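Local coordinates for protein taurine:2-oxoglutarate aminotransferase (Bifidobacterium kashiwanohense PV20-2, PDB 6JIX) that probably transfers the amino group of taurine to 2-oxoglutarate, with pyridoxal 5'-phosphate as cofactor, at residues A[127-132]-A[308-313]; A[262-267]-A[329-334]; A[367-372]-A[422-427]. One frame throughout, in Å; residues are numbered along the deposited sequence.

All three contacts belong to the class-III aminotransferase fold. Contact 1 sits at the dimer interface, where its loop 308-313 reaches a cofactor also held by the second subunit. That loop leads into helix 318-333, whose last turn carries contact 2. The segments of contacts 1 and 2 alternate along the chain, and their centres are about 28 Å apart. Contact 3 follows both in sequence. Its centre lies about 14 Å from that of contact 2 and about 37 Å from that of contact 1. Tyr-331 CE1 and Leu-422 CD1 pack at 4.2 Å, so contacts 2 and 3 touch, and both lie near the cofactor-binding Lys-281. Contact 1 lies across the chain's centre from contact 3.

Contact 1: residues A[127-132]-A[308-313]; sequences ARMVTG and LQCGLT. With PLP (pyridoxal-5'-phosphate), chain P; GLU (glutamic acid), chain O.
Met-129 is the one residue of 127-132 that meets the loop 308-313, touching Gln-309 and Cys-310. Ala-127 opens the segment, and its carbonyl O takes two donors near the helix end. These are Thr-131 N and Thr-131 OG1, the latter at 2.7 Å. They come from opposite faces of the carbonyl plane, with the hydroxyl tilted 31° from it. Met-129 runs straight to its sulfur and crosses the Gln-309 side chain at about a right angle. SD lies 3.9 Å from Gln-309 N and 4.0 Å from Gln-309 CB. A bend at chi3 (-93°) then lays the methyl CE 3.9 Å from Cys-310 SG. An alanine here would lack the sulfur and methyl and would probably open a gap beside Gln-309 CB and take one sulfur contact from Cys-310. Gly-132 ends the helix with positive phi.

On the loop side, Gln-309 is the centre of an inverse gamma turn, closed by Cys-310 N to Leu-308 O at 2.8 Å. Leu-164 and Ala-161 of the second subunit pack on Met-129 and Gln-309 respectively. Further along, Leu-312 lines a pocket that holds a glutamic acid. Thr-313 grips the cofactor phosphate: its N and its OG1 each donate to PLP O3P at 2.7 Å, the backbone bond with an N-H...O angle of 161°. The same PLP is bonded to Gly-116 N and Ala-117 N of the second subunit, so the cofactor is held by both chains. The chemistry thus divides along the loop. Met-129 meets its start by apolar and sulfur packing, and a weak bond from Lys-125 NZ to Gln-309 O adds to the hold. Its end offers two donors to an anion, which are likely to offset part of the phosphate's charge.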
loop_
_atom_site.group_PDB
_atom_site.type_symbol
_atom_site.label_atom_id
_atom_site.label_comp_id
_atom_site.label_asym_id
_atom_site.label_seq_id
_atom_site.Cartn_x
_atom_site.Cartn_y
_atom_site.Cartn_z
ATOM N N ALA A 127 7.412 -9.487 13.572
ATOM C CA ALA A 127 7.541 -9.703 15.011
ATOM C C ALA A 127 6.961 -11.054 15.410
ATOM O O ALA A 127 7.545 -11.774 16.226
ATOM C CB ALA A 127 6.872 -8.568 15.791
ATOM N N ARG A 128 5.823 -11.427 14.835
ATOM C CA ARG A 128 5.260 -12.740 15.132
ATOM C C ARG A 128 6.192 -13.857 14.654
ATOM O O ARG A 128 6.378 -14.861 15.353
ATOM C CB ARG A 128 3.868 -12.868 14.503
ATOM C CG ARG A 128 2.732 -12.383 15.382
ATOM C CD ARG A 128 1.552 -11.902 14.554
ATOM N NE ARG A 128 0.411 -11.529 15.389
ATOM C CZ ARG A 128 -0.774 -11.136 14.922
ATOM N NH1 ARG A 128 -0.985 -11.057 13.611
ATOM N NH2 ARG A 128 -1.756 -10.839 15.769
ATOM N N MET A 129 6.805 -13.686 13.473
ATOM C CA MET A 129 7.734 -14.690 12.949
ATOM C C MET A 129 9.010 -14.759 13.785
ATOM O O MET A 129 9.494 -15.853 14.102
ATOM C CB MET A 129 8.079 -14.389 11.488
ATOM C CG MET A 129 7.151 -15.040 10.440
ATOM S SD MET A 129 7.587 -14.610 8.724
ATOM C CE MET A 129 6.535 -13.199 8.428
ATOM N N VAL A 130 9.582 -13.602 14.134
ATOM C CA VAL A 130 10.845 -13.593 14.868
ATOM C C VAL A 130 10.664 -14.167 16.271
ATOM O O VAL A 130 11.431 -15.030 16.708
ATOM C CB VAL A 130 11.418 -12.173 14.922
ATOM C CG1 VAL A 130 12.438 -12.093 16.037
ATOM C CG2 VAL A 130 12.000 -11.774 13.559
ATOM N N THR A 131 9.670 -13.676 17.012
ATOM C CA THR A 131 9.496 -14.118 18.389
ATOM C C THR A 131 8.734 -15.435 18.486
ATOM O O THR A 131 8.788 -16.093 19.529
ATOM C CB THR A 131 8.756 -13.062 19.223
ATOM O OG1 THR A 131 7.422 -12.906 18.720
ATOM C CG2 THR A 131 9.471 -11.714 19.192
ATOM N N GLY A 132 8.002 -15.820 17.445
ATOM C CA GLY A 132 7.141 -16.974 17.575
ATOM C C GLY A 132 5.931 -16.785 18.465
ATOM O O GLY A 132 5.261 -17.769 18.789
ATOM N N LEU A 308 11.881 -14.725 4.756
ATOM C CA LEU A 308 11.008 -13.592 5.058
ATOM C C LEU A 308 9.707 -13.767 4.285
ATOM O O LEU A 308 9.626 -13.429 3.102
ATOM C CB LEU A 308 11.691 -12.277 4.688
ATOM C CG LEU A 308 10.804 -11.047 4.861
ATOM C CD1 LEU A 308 10.498 -10.869 6.326
ATOM C CD2 LEU A 308 11.481 -9.816 4.306
ATOM N N GLN A 309 8.661 -14.252 4.950
ATOM C CA GLN A 309 7.379 -14.493 4.285
ATOM C C GLN A 309 6.537 -13.209 4.222
ATOM O O GLN A 309 5.376 -13.159 4.640
ATOM C CB GLN A 309 6.644 -15.628 4.988
ATOM C CG GLN A 309 7.433 -16.954 5.032
ATOM C CD GLN A 309 7.498 -17.690 3.672
ATOM O OE1 GLN A 309 7.274 -17.101 2.609
ATOM N NE2 GLN A 309 7.821 -18.977 3.711
ATOM N N CYS A 310 7.155 -12.169 3.649
ATOM C CA CYS A 310 6.550 -10.869 3.399
ATOM C C CYS A 310 6.952 -10.422 2.011
ATOM O O CYS A 310 8.045 -10.745 1.541
ATOM C CB CYS A 310 7.029 -9.802 4.384
ATOM S SG CYS A 310 6.581 -10.103 6.095
ATOM N N GLY A 311 6.092 -9.635 1.380
ATOM C CA GLY A 311 6.380 -9.175 0.035
ATOM C C GLY A 311 5.245 -8.344 -0.521
ATOM O O GLY A 311 4.114 -8.378 -0.030
ATOM N N LEU A 312 5.575 -7.585 -1.563
ATOM C CA LEU A 312 4.573 -6.852 -2.318
ATOM C C LEU A 312 5.170 -6.500 -3.669
ATOM O O LEU A 312 6.384 -6.329 -3.800
ATOM C CB LEU A 312 4.099 -5.592 -1.594
ATOM C CG LEU A 312 5.141 -4.602 -1.082
ATOM C CD1 LEU A 312 4.630 -3.179 -1.261
ATOM C CD2 LEU A 312 5.402 -4.893 0.364
ATOM N N THR A 313 4.300 -6.419 -4.677
ATOM C CA THR A 313 4.753 -6.195 -6.044
ATOM C C THR A 313 5.724 -5.015 -6.122
ATOM O O THR A 313 6.786 -5.114 -6.744
ATOM C CB THR A 313 3.543 -5.979 -6.966
ATOM O OG1 THR A 313 2.843 -7.212 -7.134
ATOM C CG2 THR A 313 3.971 -5.486 -8.335
HETATM N N1 PLP P . -3.854 -9.988 -6.833
HETATM C C2 PLP P . -3.159 -10.623 -7.772
HETATM C C2A PLP P . -3.884 -11.425 -8.846
HETATM C C3 PLP P . -1.741 -10.562 -7.778
HETATM O O3 PLP P . -0.998 -11.207 -8.743
HETATM C C4 PLP P . -1.070 -9.841 -6.823
HETATM C C4A PLP P . 0.474 -9.796 -6.862
HETATM O O4A PLP P . 1.085 -10.856 -6.954
HETATM C C5 PLP P . -1.852 -9.177 -5.837
HETATM C C6 PLP P . -3.252 -9.271 -5.866
HETATM C C5A PLP P . -1.141 -8.343 -4.712
HETATM O O4P PLP P . -0.808 -7.122 -5.269
HETATM P P PLP P . 0.289 -6.128 -4.563
HETATM O O1P PLP P . 0.313 -4.833 -5.268
HETATM O O2P PLP P . -0.045 -5.892 -2.927
HETATM O O3P PLP P . 1.632 -6.664 -4.738
HETATM N N GLU O . 7.159 -11.381 -6.615
HETATM C CA GLU O . 7.699 -11.118 -5.284
HETATM C C GLU O . 6.881 -10.053 -4.517
HETATM O O GLU O . 7.474 -9.001 -4.118
HETATM C CB GLU O . 9.172 -10.663 -5.355
HETATM C CG GLU O . 10.122 -11.808 -5.730
HETATM C CD GLU O . 11.444 -11.865 -4.950
HETATM O OE1 GLU O . 11.718 -10.977 -4.108
HETATM O OE2 GLU O . 12.263 -12.808 -5.146
HETATM O OXT GLU O . 5.641 -10.239 -4.266
#

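Contact 2: residues A[262-267]-A[329-334]; sequences GKMFAW and NYYLEH
A Met-aromatic contact between Met-264 and Tyr-331 joins the loop after strand 248-252 to the last turn of helix 318-333. Met-264 SD stands 5.2 Å from the centroid of the Tyr-331 ring, 44° off the ring normal, so the approach is oblique. The thioether first leaves its backbone with CG anti to N (chi1 -170°). It then folds at chi2 and chi3, and this brings its end round to the helix. There the methyl CE touches two consecutive residues. It lies 4.2 Å from Tyr-331 CB and 3.9 Å from Leu-332 CD2. The Met-264 and Leu-332 side chains cross at about a right angle. Their contact is methyl to methyl, CE to CD2.

On its own side, Met-264 CG sits 4.2 Å above the Phe-265 ring, over its centre. That ring is in turn set edge-to-face against Phe-258. Helix 336-357 adds to the same packing, with Cys-337 touching Met-264 and Val-336 touching Tyr-331. The phenol end of Tyr-331 has a separate role, since its OH is hydrogen-bonded to Gly-282 O. Gly-282 directly follows the cofactor-binding Lys-281. Tyr-331 therefore combines two kinds of hold. Its CB and ring meet the thioether by undirected apolar and sulfur-aromatic packing. Its hydroxyl is fixed by a directional bond to the backbone beside the cofactor site.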
loop_
_atom_site.group_PDB
_atom_site.type_symbol
_atom_site.label_atom_id
_atom_site.label_comp_id
_atom_site.label_asym_id
_atom_site.label_seq_id
_atom_site.Cartn_x
_atom_site.Cartn_y
_atom_site.Cartn_z
ATOM N N GLY A 262 12.320 17.685 15.164
ATOM C CA GLY A 262 13.646 18.225 15.372
ATOM C C GLY A 262 14.756 17.193 15.359
ATOM O O GLY A 262 15.933 17.568 15.345
ATOM N N LYS A 263 14.418 15.913 15.346
ATOM C CA LYS A 263 15.367 14.827 15.176
ATOM C C LYS A 263 14.958 14.041 13.937
ATOM O O LYS A 263 13.821 14.147 13.461
ATOM C CB LYS A 263 15.391 13.922 16.428
ATOM C CG LYS A 263 16.182 14.488 17.622
ATOM C CD LYS A 263 17.487 13.709 17.834
ATOM C CE LYS A 263 18.279 14.234 19.007
ATOM N NZ LYS A 263 17.356 14.890 19.950
ATOM N N MET A 264 15.890 13.271 13.374
ATOM C CA MET A 264 15.534 12.540 12.159
ATOM C C MET A 264 14.365 11.584 12.412
ATOM O O MET A 264 13.420 11.520 11.619
ATOM C CB MET A 264 16.741 11.799 11.590
ATOM C CG MET A 264 16.488 11.230 10.190
ATOM S SD MET A 264 16.542 12.438 8.811
ATOM C CE MET A 264 17.510 13.759 9.550
ATOM N N PHE A 265 14.398 10.846 13.516
ATOM C CA PHE A 265 13.264 10.035 13.924
ATOM C C PHE A 265 12.841 10.459 15.319
ATOM O O PHE A 265 13.683 10.753 16.170
ATOM C CB PHE A 265 13.603 8.545 13.885
ATOM C CG PHE A 265 14.006 8.064 12.523
ATOM C CD1 PHE A 265 13.114 8.135 11.456
ATOM C CD2 PHE A 265 15.286 7.565 12.293
ATOM C CE1 PHE A 265 13.487 7.700 10.175
ATOM C CE2 PHE A 265 15.666 7.135 11.017
ATOM C CZ PHE A 265 14.765 7.207 9.960
ATOM N N ALA A 266 11.529 10.523 15.546
ATOM C CA ALA A 266 11.049 10.999 16.839
ATOM C C ALA A 266 11.522 10.101 17.973
ATOM O O ALA A 266 11.844 10.599 19.058
ATOM C CB ALA A 266 9.522 11.119 16.843
ATOM N N TRP A 267 11.627 8.790 17.745
ATOM C CA TRP A 267 12.106 7.973 18.850
ATOM C C TRP A 267 13.510 8.397 19.282
ATOM O O TRP A 267 13.916 8.108 20.412
ATOM C CB TRP A 267 12.042 6.477 18.501
ATOM C CG TRP A 267 12.865 6.038 17.335
ATOM C CD1 TRP A 267 12.421 5.784 16.067
ATOM C CD2 TRP A 267 14.278 5.759 17.326
ATOM N NE1 TRP A 267 13.468 5.389 15.266
ATOM C CE2 TRP A 267 14.617 5.359 16.013
ATOM C CE3 TRP A 267 15.290 5.822 18.294
ATOM C CZ2 TRP A 267 15.926 5.026 15.647
ATOM C CZ3 TRP A 267 16.588 5.492 17.928
ATOM C CH2 TRP A 267 16.893 5.100 16.614
ATOM N N ASN A 329 18.855 13.148 1.509
ATOM C CA ASN A 329 20.056 13.962 1.302
ATOM C C ASN A 329 19.777 15.432 1.587
ATOM O O ASN A 329 20.619 16.127 2.158
ATOM C CB ASN A 329 20.584 13.800 -0.125
ATOM C CG ASN A 329 21.565 12.636 -0.269
ATOM O OD1 ASN A 329 22.216 12.227 0.699
ATOM N ND2 ASN A 329 21.664 12.089 -1.487
ATOM N N TYR A 330 18.590 15.915 1.226
ATOM C CA TYR A 330 18.225 17.283 1.561
ATOM C C TYR A 330 18.146 17.491 3.074
ATOM O O TYR A 330 18.700 18.466 3.606
ATOM C CB TYR A 330 16.898 17.654 0.912
ATOM C CG TYR A 330 16.641 19.143 0.974
ATOM C CD1 TYR A 330 16.136 19.741 2.125
ATOM C CD2 TYR A 330 16.930 19.953 -0.113
ATOM C CE1 TYR A 330 15.908 21.111 2.168
ATOM C CE2 TYR A 330 16.703 21.298 -0.082
ATOM C CZ TYR A 330 16.201 21.887 1.050
ATOM O OH TYR A 330 15.995 23.259 1.041
ATOM N N TYR A 331 17.429 16.610 3.783
ATOM C CA TYR A 331 17.310 16.766 5.232
ATOM C C TYR A 331 18.687 16.960 5.831
ATOM O O TYR A 331 18.904 17.862 6.649
ATOM C CB TYR A 331 16.631 15.551 5.890
ATOM C CG TYR A 331 15.154 15.371 5.618
ATOM C CD1 TYR A 331 14.253 16.409 5.824
ATOM C CD2 TYR A 331 14.660 14.147 5.155
ATOM C CE1 TYR A 331 12.916 16.236 5.574
ATOM C CE2 TYR A 331 13.326 13.966 4.901
ATOM C CZ TYR A 331 12.454 15.007 5.112
ATOM O OH TYR A 331 11.107 14.826 4.861
ATOM N N LEU A 332 19.636 16.126 5.403
ATOM C CA LEU A 332 20.972 16.143 5.977
ATOM C C LEU A 332 21.755 17.365 5.509
ATOM O O LEU A 332 22.216 18.173 6.329
ATOM C CB LEU A 332 21.702 14.848 5.619
ATOM C CG LEU A 332 21.074 13.542 6.134
ATOM C CD1 LEU A 332 21.890 12.309 5.728
ATOM C CD2 LEU A 332 20.887 13.593 7.651
ATOM N N GLU A 333 21.895 17.530 4.182
ATOM C CA GLU A 333 22.768 18.575 3.652
ATOM C C GLU A 333 22.323 19.966 4.088
ATOM O O GLU A 333 23.171 20.830 4.343
ATOM C CB GLU A 333 22.827 18.490 2.125
ATOM C CG GLU A 333 23.786 17.420 1.618
ATOM C CD GLU A 333 23.456 16.915 0.212
ATOM O OE1 GLU A 333 23.058 17.724 -0.664
ATOM O OE2 GLU A 333 23.613 15.696 -0.020
ATOM N N HIS A 334 21.012 20.195 4.222
ATOM C CA HIS A 334 20.477 21.505 4.579
ATOM C C HIS A 334 20.158 21.611 6.056
ATOM O O HIS A 334 19.413 22.512 6.457
ATOM C CB HIS A 334 19.230 21.825 3.757
ATOM C CG HIS A 334 19.529 22.170 2.335
ATOM N ND1 HIS A 334 19.300 23.423 1.812
ATOM C CD2 HIS A 334 20.057 21.431 1.331
ATOM C CE1 HIS A 334 19.660 23.438 0.540
ATOM N NE2 HIS A 334 20.124 22.243 0.223
#

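Contact 3: residues A[367-372]-A[422-427]; sequences IGLFSA and LIITAE
Leu-369 and Leu-422 run alongside each other head to tail. One branch of Leu-422 does the side-chain touching: CD2 is 4.1 Å from both Leu-369 CB and Leu-369 CD1. The Leu-369 methyl CD1 reaches beyond this, to 3.9 Å from Leu-422 CA, so it rests on the backbone as well. It also touches Ile-424, whose CG2 lies 4.2 Å away. Ile-424 sends CG1 off in another direction, with that branch anti to the backbone N (chi1 -154°), and meets Leu-369 through the short branch. One leucine methyl is thus set between Leu-422 and Ile-424, and the whole contact is buried and apolar.

Polar groups nearby are satisfied by other parts of the chain. Leu-369 O accepts from Arg-260 NH1, and Ile-424 O accepts from His-339 NE2. Just beyond, Thr-425 is the N-cap of helix 426-447, and Gln-428 OE1 accepts its backbone N.

Leu-369 owes its place to a type II' turn from Ile-367 to Phe-370. Gly-368 takes the positive phi of its second position. Ile-367 and Phe-370 close it with reciprocal backbone bonds, of 2.8 Å from Ile-367 N to Phe-370 O and 2.9 Å from Phe-370 N to Ile-367 O. This is the classic two-residue beta-hairpin between antiparallel strands 361-367 and 370-376, here packed by its tip against the lead-in to the C-terminal helix.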
loop_
_atom_site.group_PDB
_atom_site.type_symbol
_atom_site.label_atom_id
_atom_site.label_comp_id
_atom_site.label_asym_id
_atom_site.label_seq_id
_atom_site.Cartn_x
_atom_site.Cartn_y
_atom_site.Cartn_z
ATOM N N ILE A 367 6.670 19.877 19.715
ATOM C CA ILE A 367 8.069 19.479 19.632
ATOM C C ILE A 367 8.503 19.618 18.179
ATOM O O ILE A 367 7.878 19.038 17.283
ATOM C CB ILE A 367 8.292 18.049 20.145
ATOM C CG1 ILE A 367 9.786 17.746 20.211
ATOM C CG2 ILE A 367 7.540 17.056 19.295
ATOM C CD1 ILE A 367 10.073 16.469 20.926
ATOM N N GLY A 368 9.566 20.389 17.943
ATOM C CA GLY A 368 9.927 20.747 16.578
ATOM C C GLY A 368 8.789 21.503 15.913
ATOM O O GLY A 368 8.256 22.490 16.436
ATOM N N LEU A 369 8.415 21.060 14.727
ATOM C CA LEU A 369 7.241 21.593 14.056
ATOM C C LEU A 369 6.091 20.584 14.116
ATOM O O LEU A 369 5.338 20.414 13.160
ATOM C CB LEU A 369 7.589 22.007 12.627
ATOM C CG LEU A 369 8.521 23.228 12.584
ATOM C CD1 LEU A 369 9.064 23.490 11.192
ATOM C CD2 LEU A 369 7.803 24.455 13.112
ATOM N N PHE A 370 5.970 19.900 15.258
ATOM C CA PHE A 370 4.954 18.883 15.547
ATOM C C PHE A 370 4.164 19.371 16.767
ATOM O O PHE A 370 4.622 19.234 17.910
ATOM C CB PHE A 370 5.627 17.533 15.808
ATOM C CG PHE A 370 4.743 16.339 15.574
ATOM C CD1 PHE A 370 3.793 16.332 14.557
ATOM C CD2 PHE A 370 4.879 15.202 16.363
ATOM C CE1 PHE A 370 2.982 15.206 14.342
ATOM C CE2 PHE A 370 4.074 14.079 16.155
ATOM C CZ PHE A 370 3.123 14.082 15.145
ATOM N N SER A 371 2.965 19.906 16.545
ATOM C CA SER A 371 2.303 20.678 17.589
ATOM C C SER A 371 0.794 20.577 17.449
ATOM O O SER A 371 0.273 20.294 16.366
ATOM C CB SER A 371 2.728 22.153 17.530
ATOM O OG SER A 371 1.917 22.869 16.606
ATOM N N ALA A 372 0.099 20.834 18.560
ATOM C CA ALA A 372 -1.358 20.784 18.594
ATOM C C ALA A 372 -1.889 21.586 19.778
ATOM O O ALA A 372 -1.224 21.729 20.810
ATOM C CB ALA A 372 -1.868 19.339 18.673
ATOM N N LEU A 422 8.737 21.651 7.144
ATOM C CA LEU A 422 10.010 21.836 7.820
ATOM C C LEU A 422 10.848 22.934 7.193
ATOM O O LEU A 422 11.834 23.354 7.807
ATOM C CB LEU A 422 10.805 20.524 7.808
ATOM C CG LEU A 422 10.084 19.308 8.418
ATOM C CD1 LEU A 422 11.044 18.187 8.783
ATOM C CD2 LEU A 422 9.270 19.731 9.636
ATOM N N ILE A 423 10.490 23.411 5.994
ATOM C CA ILE A 423 11.238 24.489 5.355
ATOM C C ILE A 423 10.638 25.858 5.629
ATOM O O ILE A 423 11.168 26.860 5.132
ATOM C CB ILE A 423 11.351 24.297 3.822
ATOM C CG1 ILE A 423 9.971 24.339 3.163
ATOM C CG2 ILE A 423 12.102 23.016 3.479
ATOM C CD1 ILE A 423 10.025 24.162 1.673
ATOM N N ILE A 424 9.523 25.932 6.362
ATOM C CA ILE A 424 8.935 27.227 6.675
ATOM C C ILE A 424 9.969 28.122 7.374
ATOM O O ILE A 424 10.808 27.659 8.159
ATOM C CB ILE A 424 7.666 27.055 7.528
ATOM C CG1 ILE A 424 6.722 28.245 7.310
ATOM C CG2 ILE A 424 8.030 26.867 8.991
ATOM C CD1 ILE A 424 5.401 28.111 8.027
ATOM N N THR A 425 9.903 29.416 7.093
ATOM C CA THR A 425 10.857 30.365 7.642
ATOM C C THR A 425 10.201 31.118 8.781
ATOM O O THR A 425 8.972 31.114 8.923
ATOM C CB THR A 425 11.323 31.344 6.565
ATOM O OG1 THR A 425 10.203 32.136 6.140
ATOM C CG2 THR A 425 11.900 30.572 5.380
ATOM N N ALA A 426 11.036 31.764 9.599
ATOM C CA ALA A 426 10.508 32.608 10.667
ATOM C C ALA A 426 9.501 33.620 10.121
ATOM O O ALA A 426 8.406 33.781 10.675
ATOM C CB ALA A 426 11.647 33.317 11.404
ATOM N N GLU A 427 9.842 34.301 9.015
ATOM C CA GLU A 427 8.928 35.315 8.495
ATOM C C GLU A 427 7.587 34.699 8.122
ATOM O O GLU A 427 6.521 35.251 8.416
ATOM C CB GLU A 427 9.540 36.038 7.288
ATOM C CG GLU A 427 8.781 37.340 6.932
ATOM C CD GLU A 427 8.460 37.504 5.426
ATOM O OE1 GLU A 427 7.345 38.005 5.159
ATOM O OE2 GLU A 427 9.294 37.201 4.512
#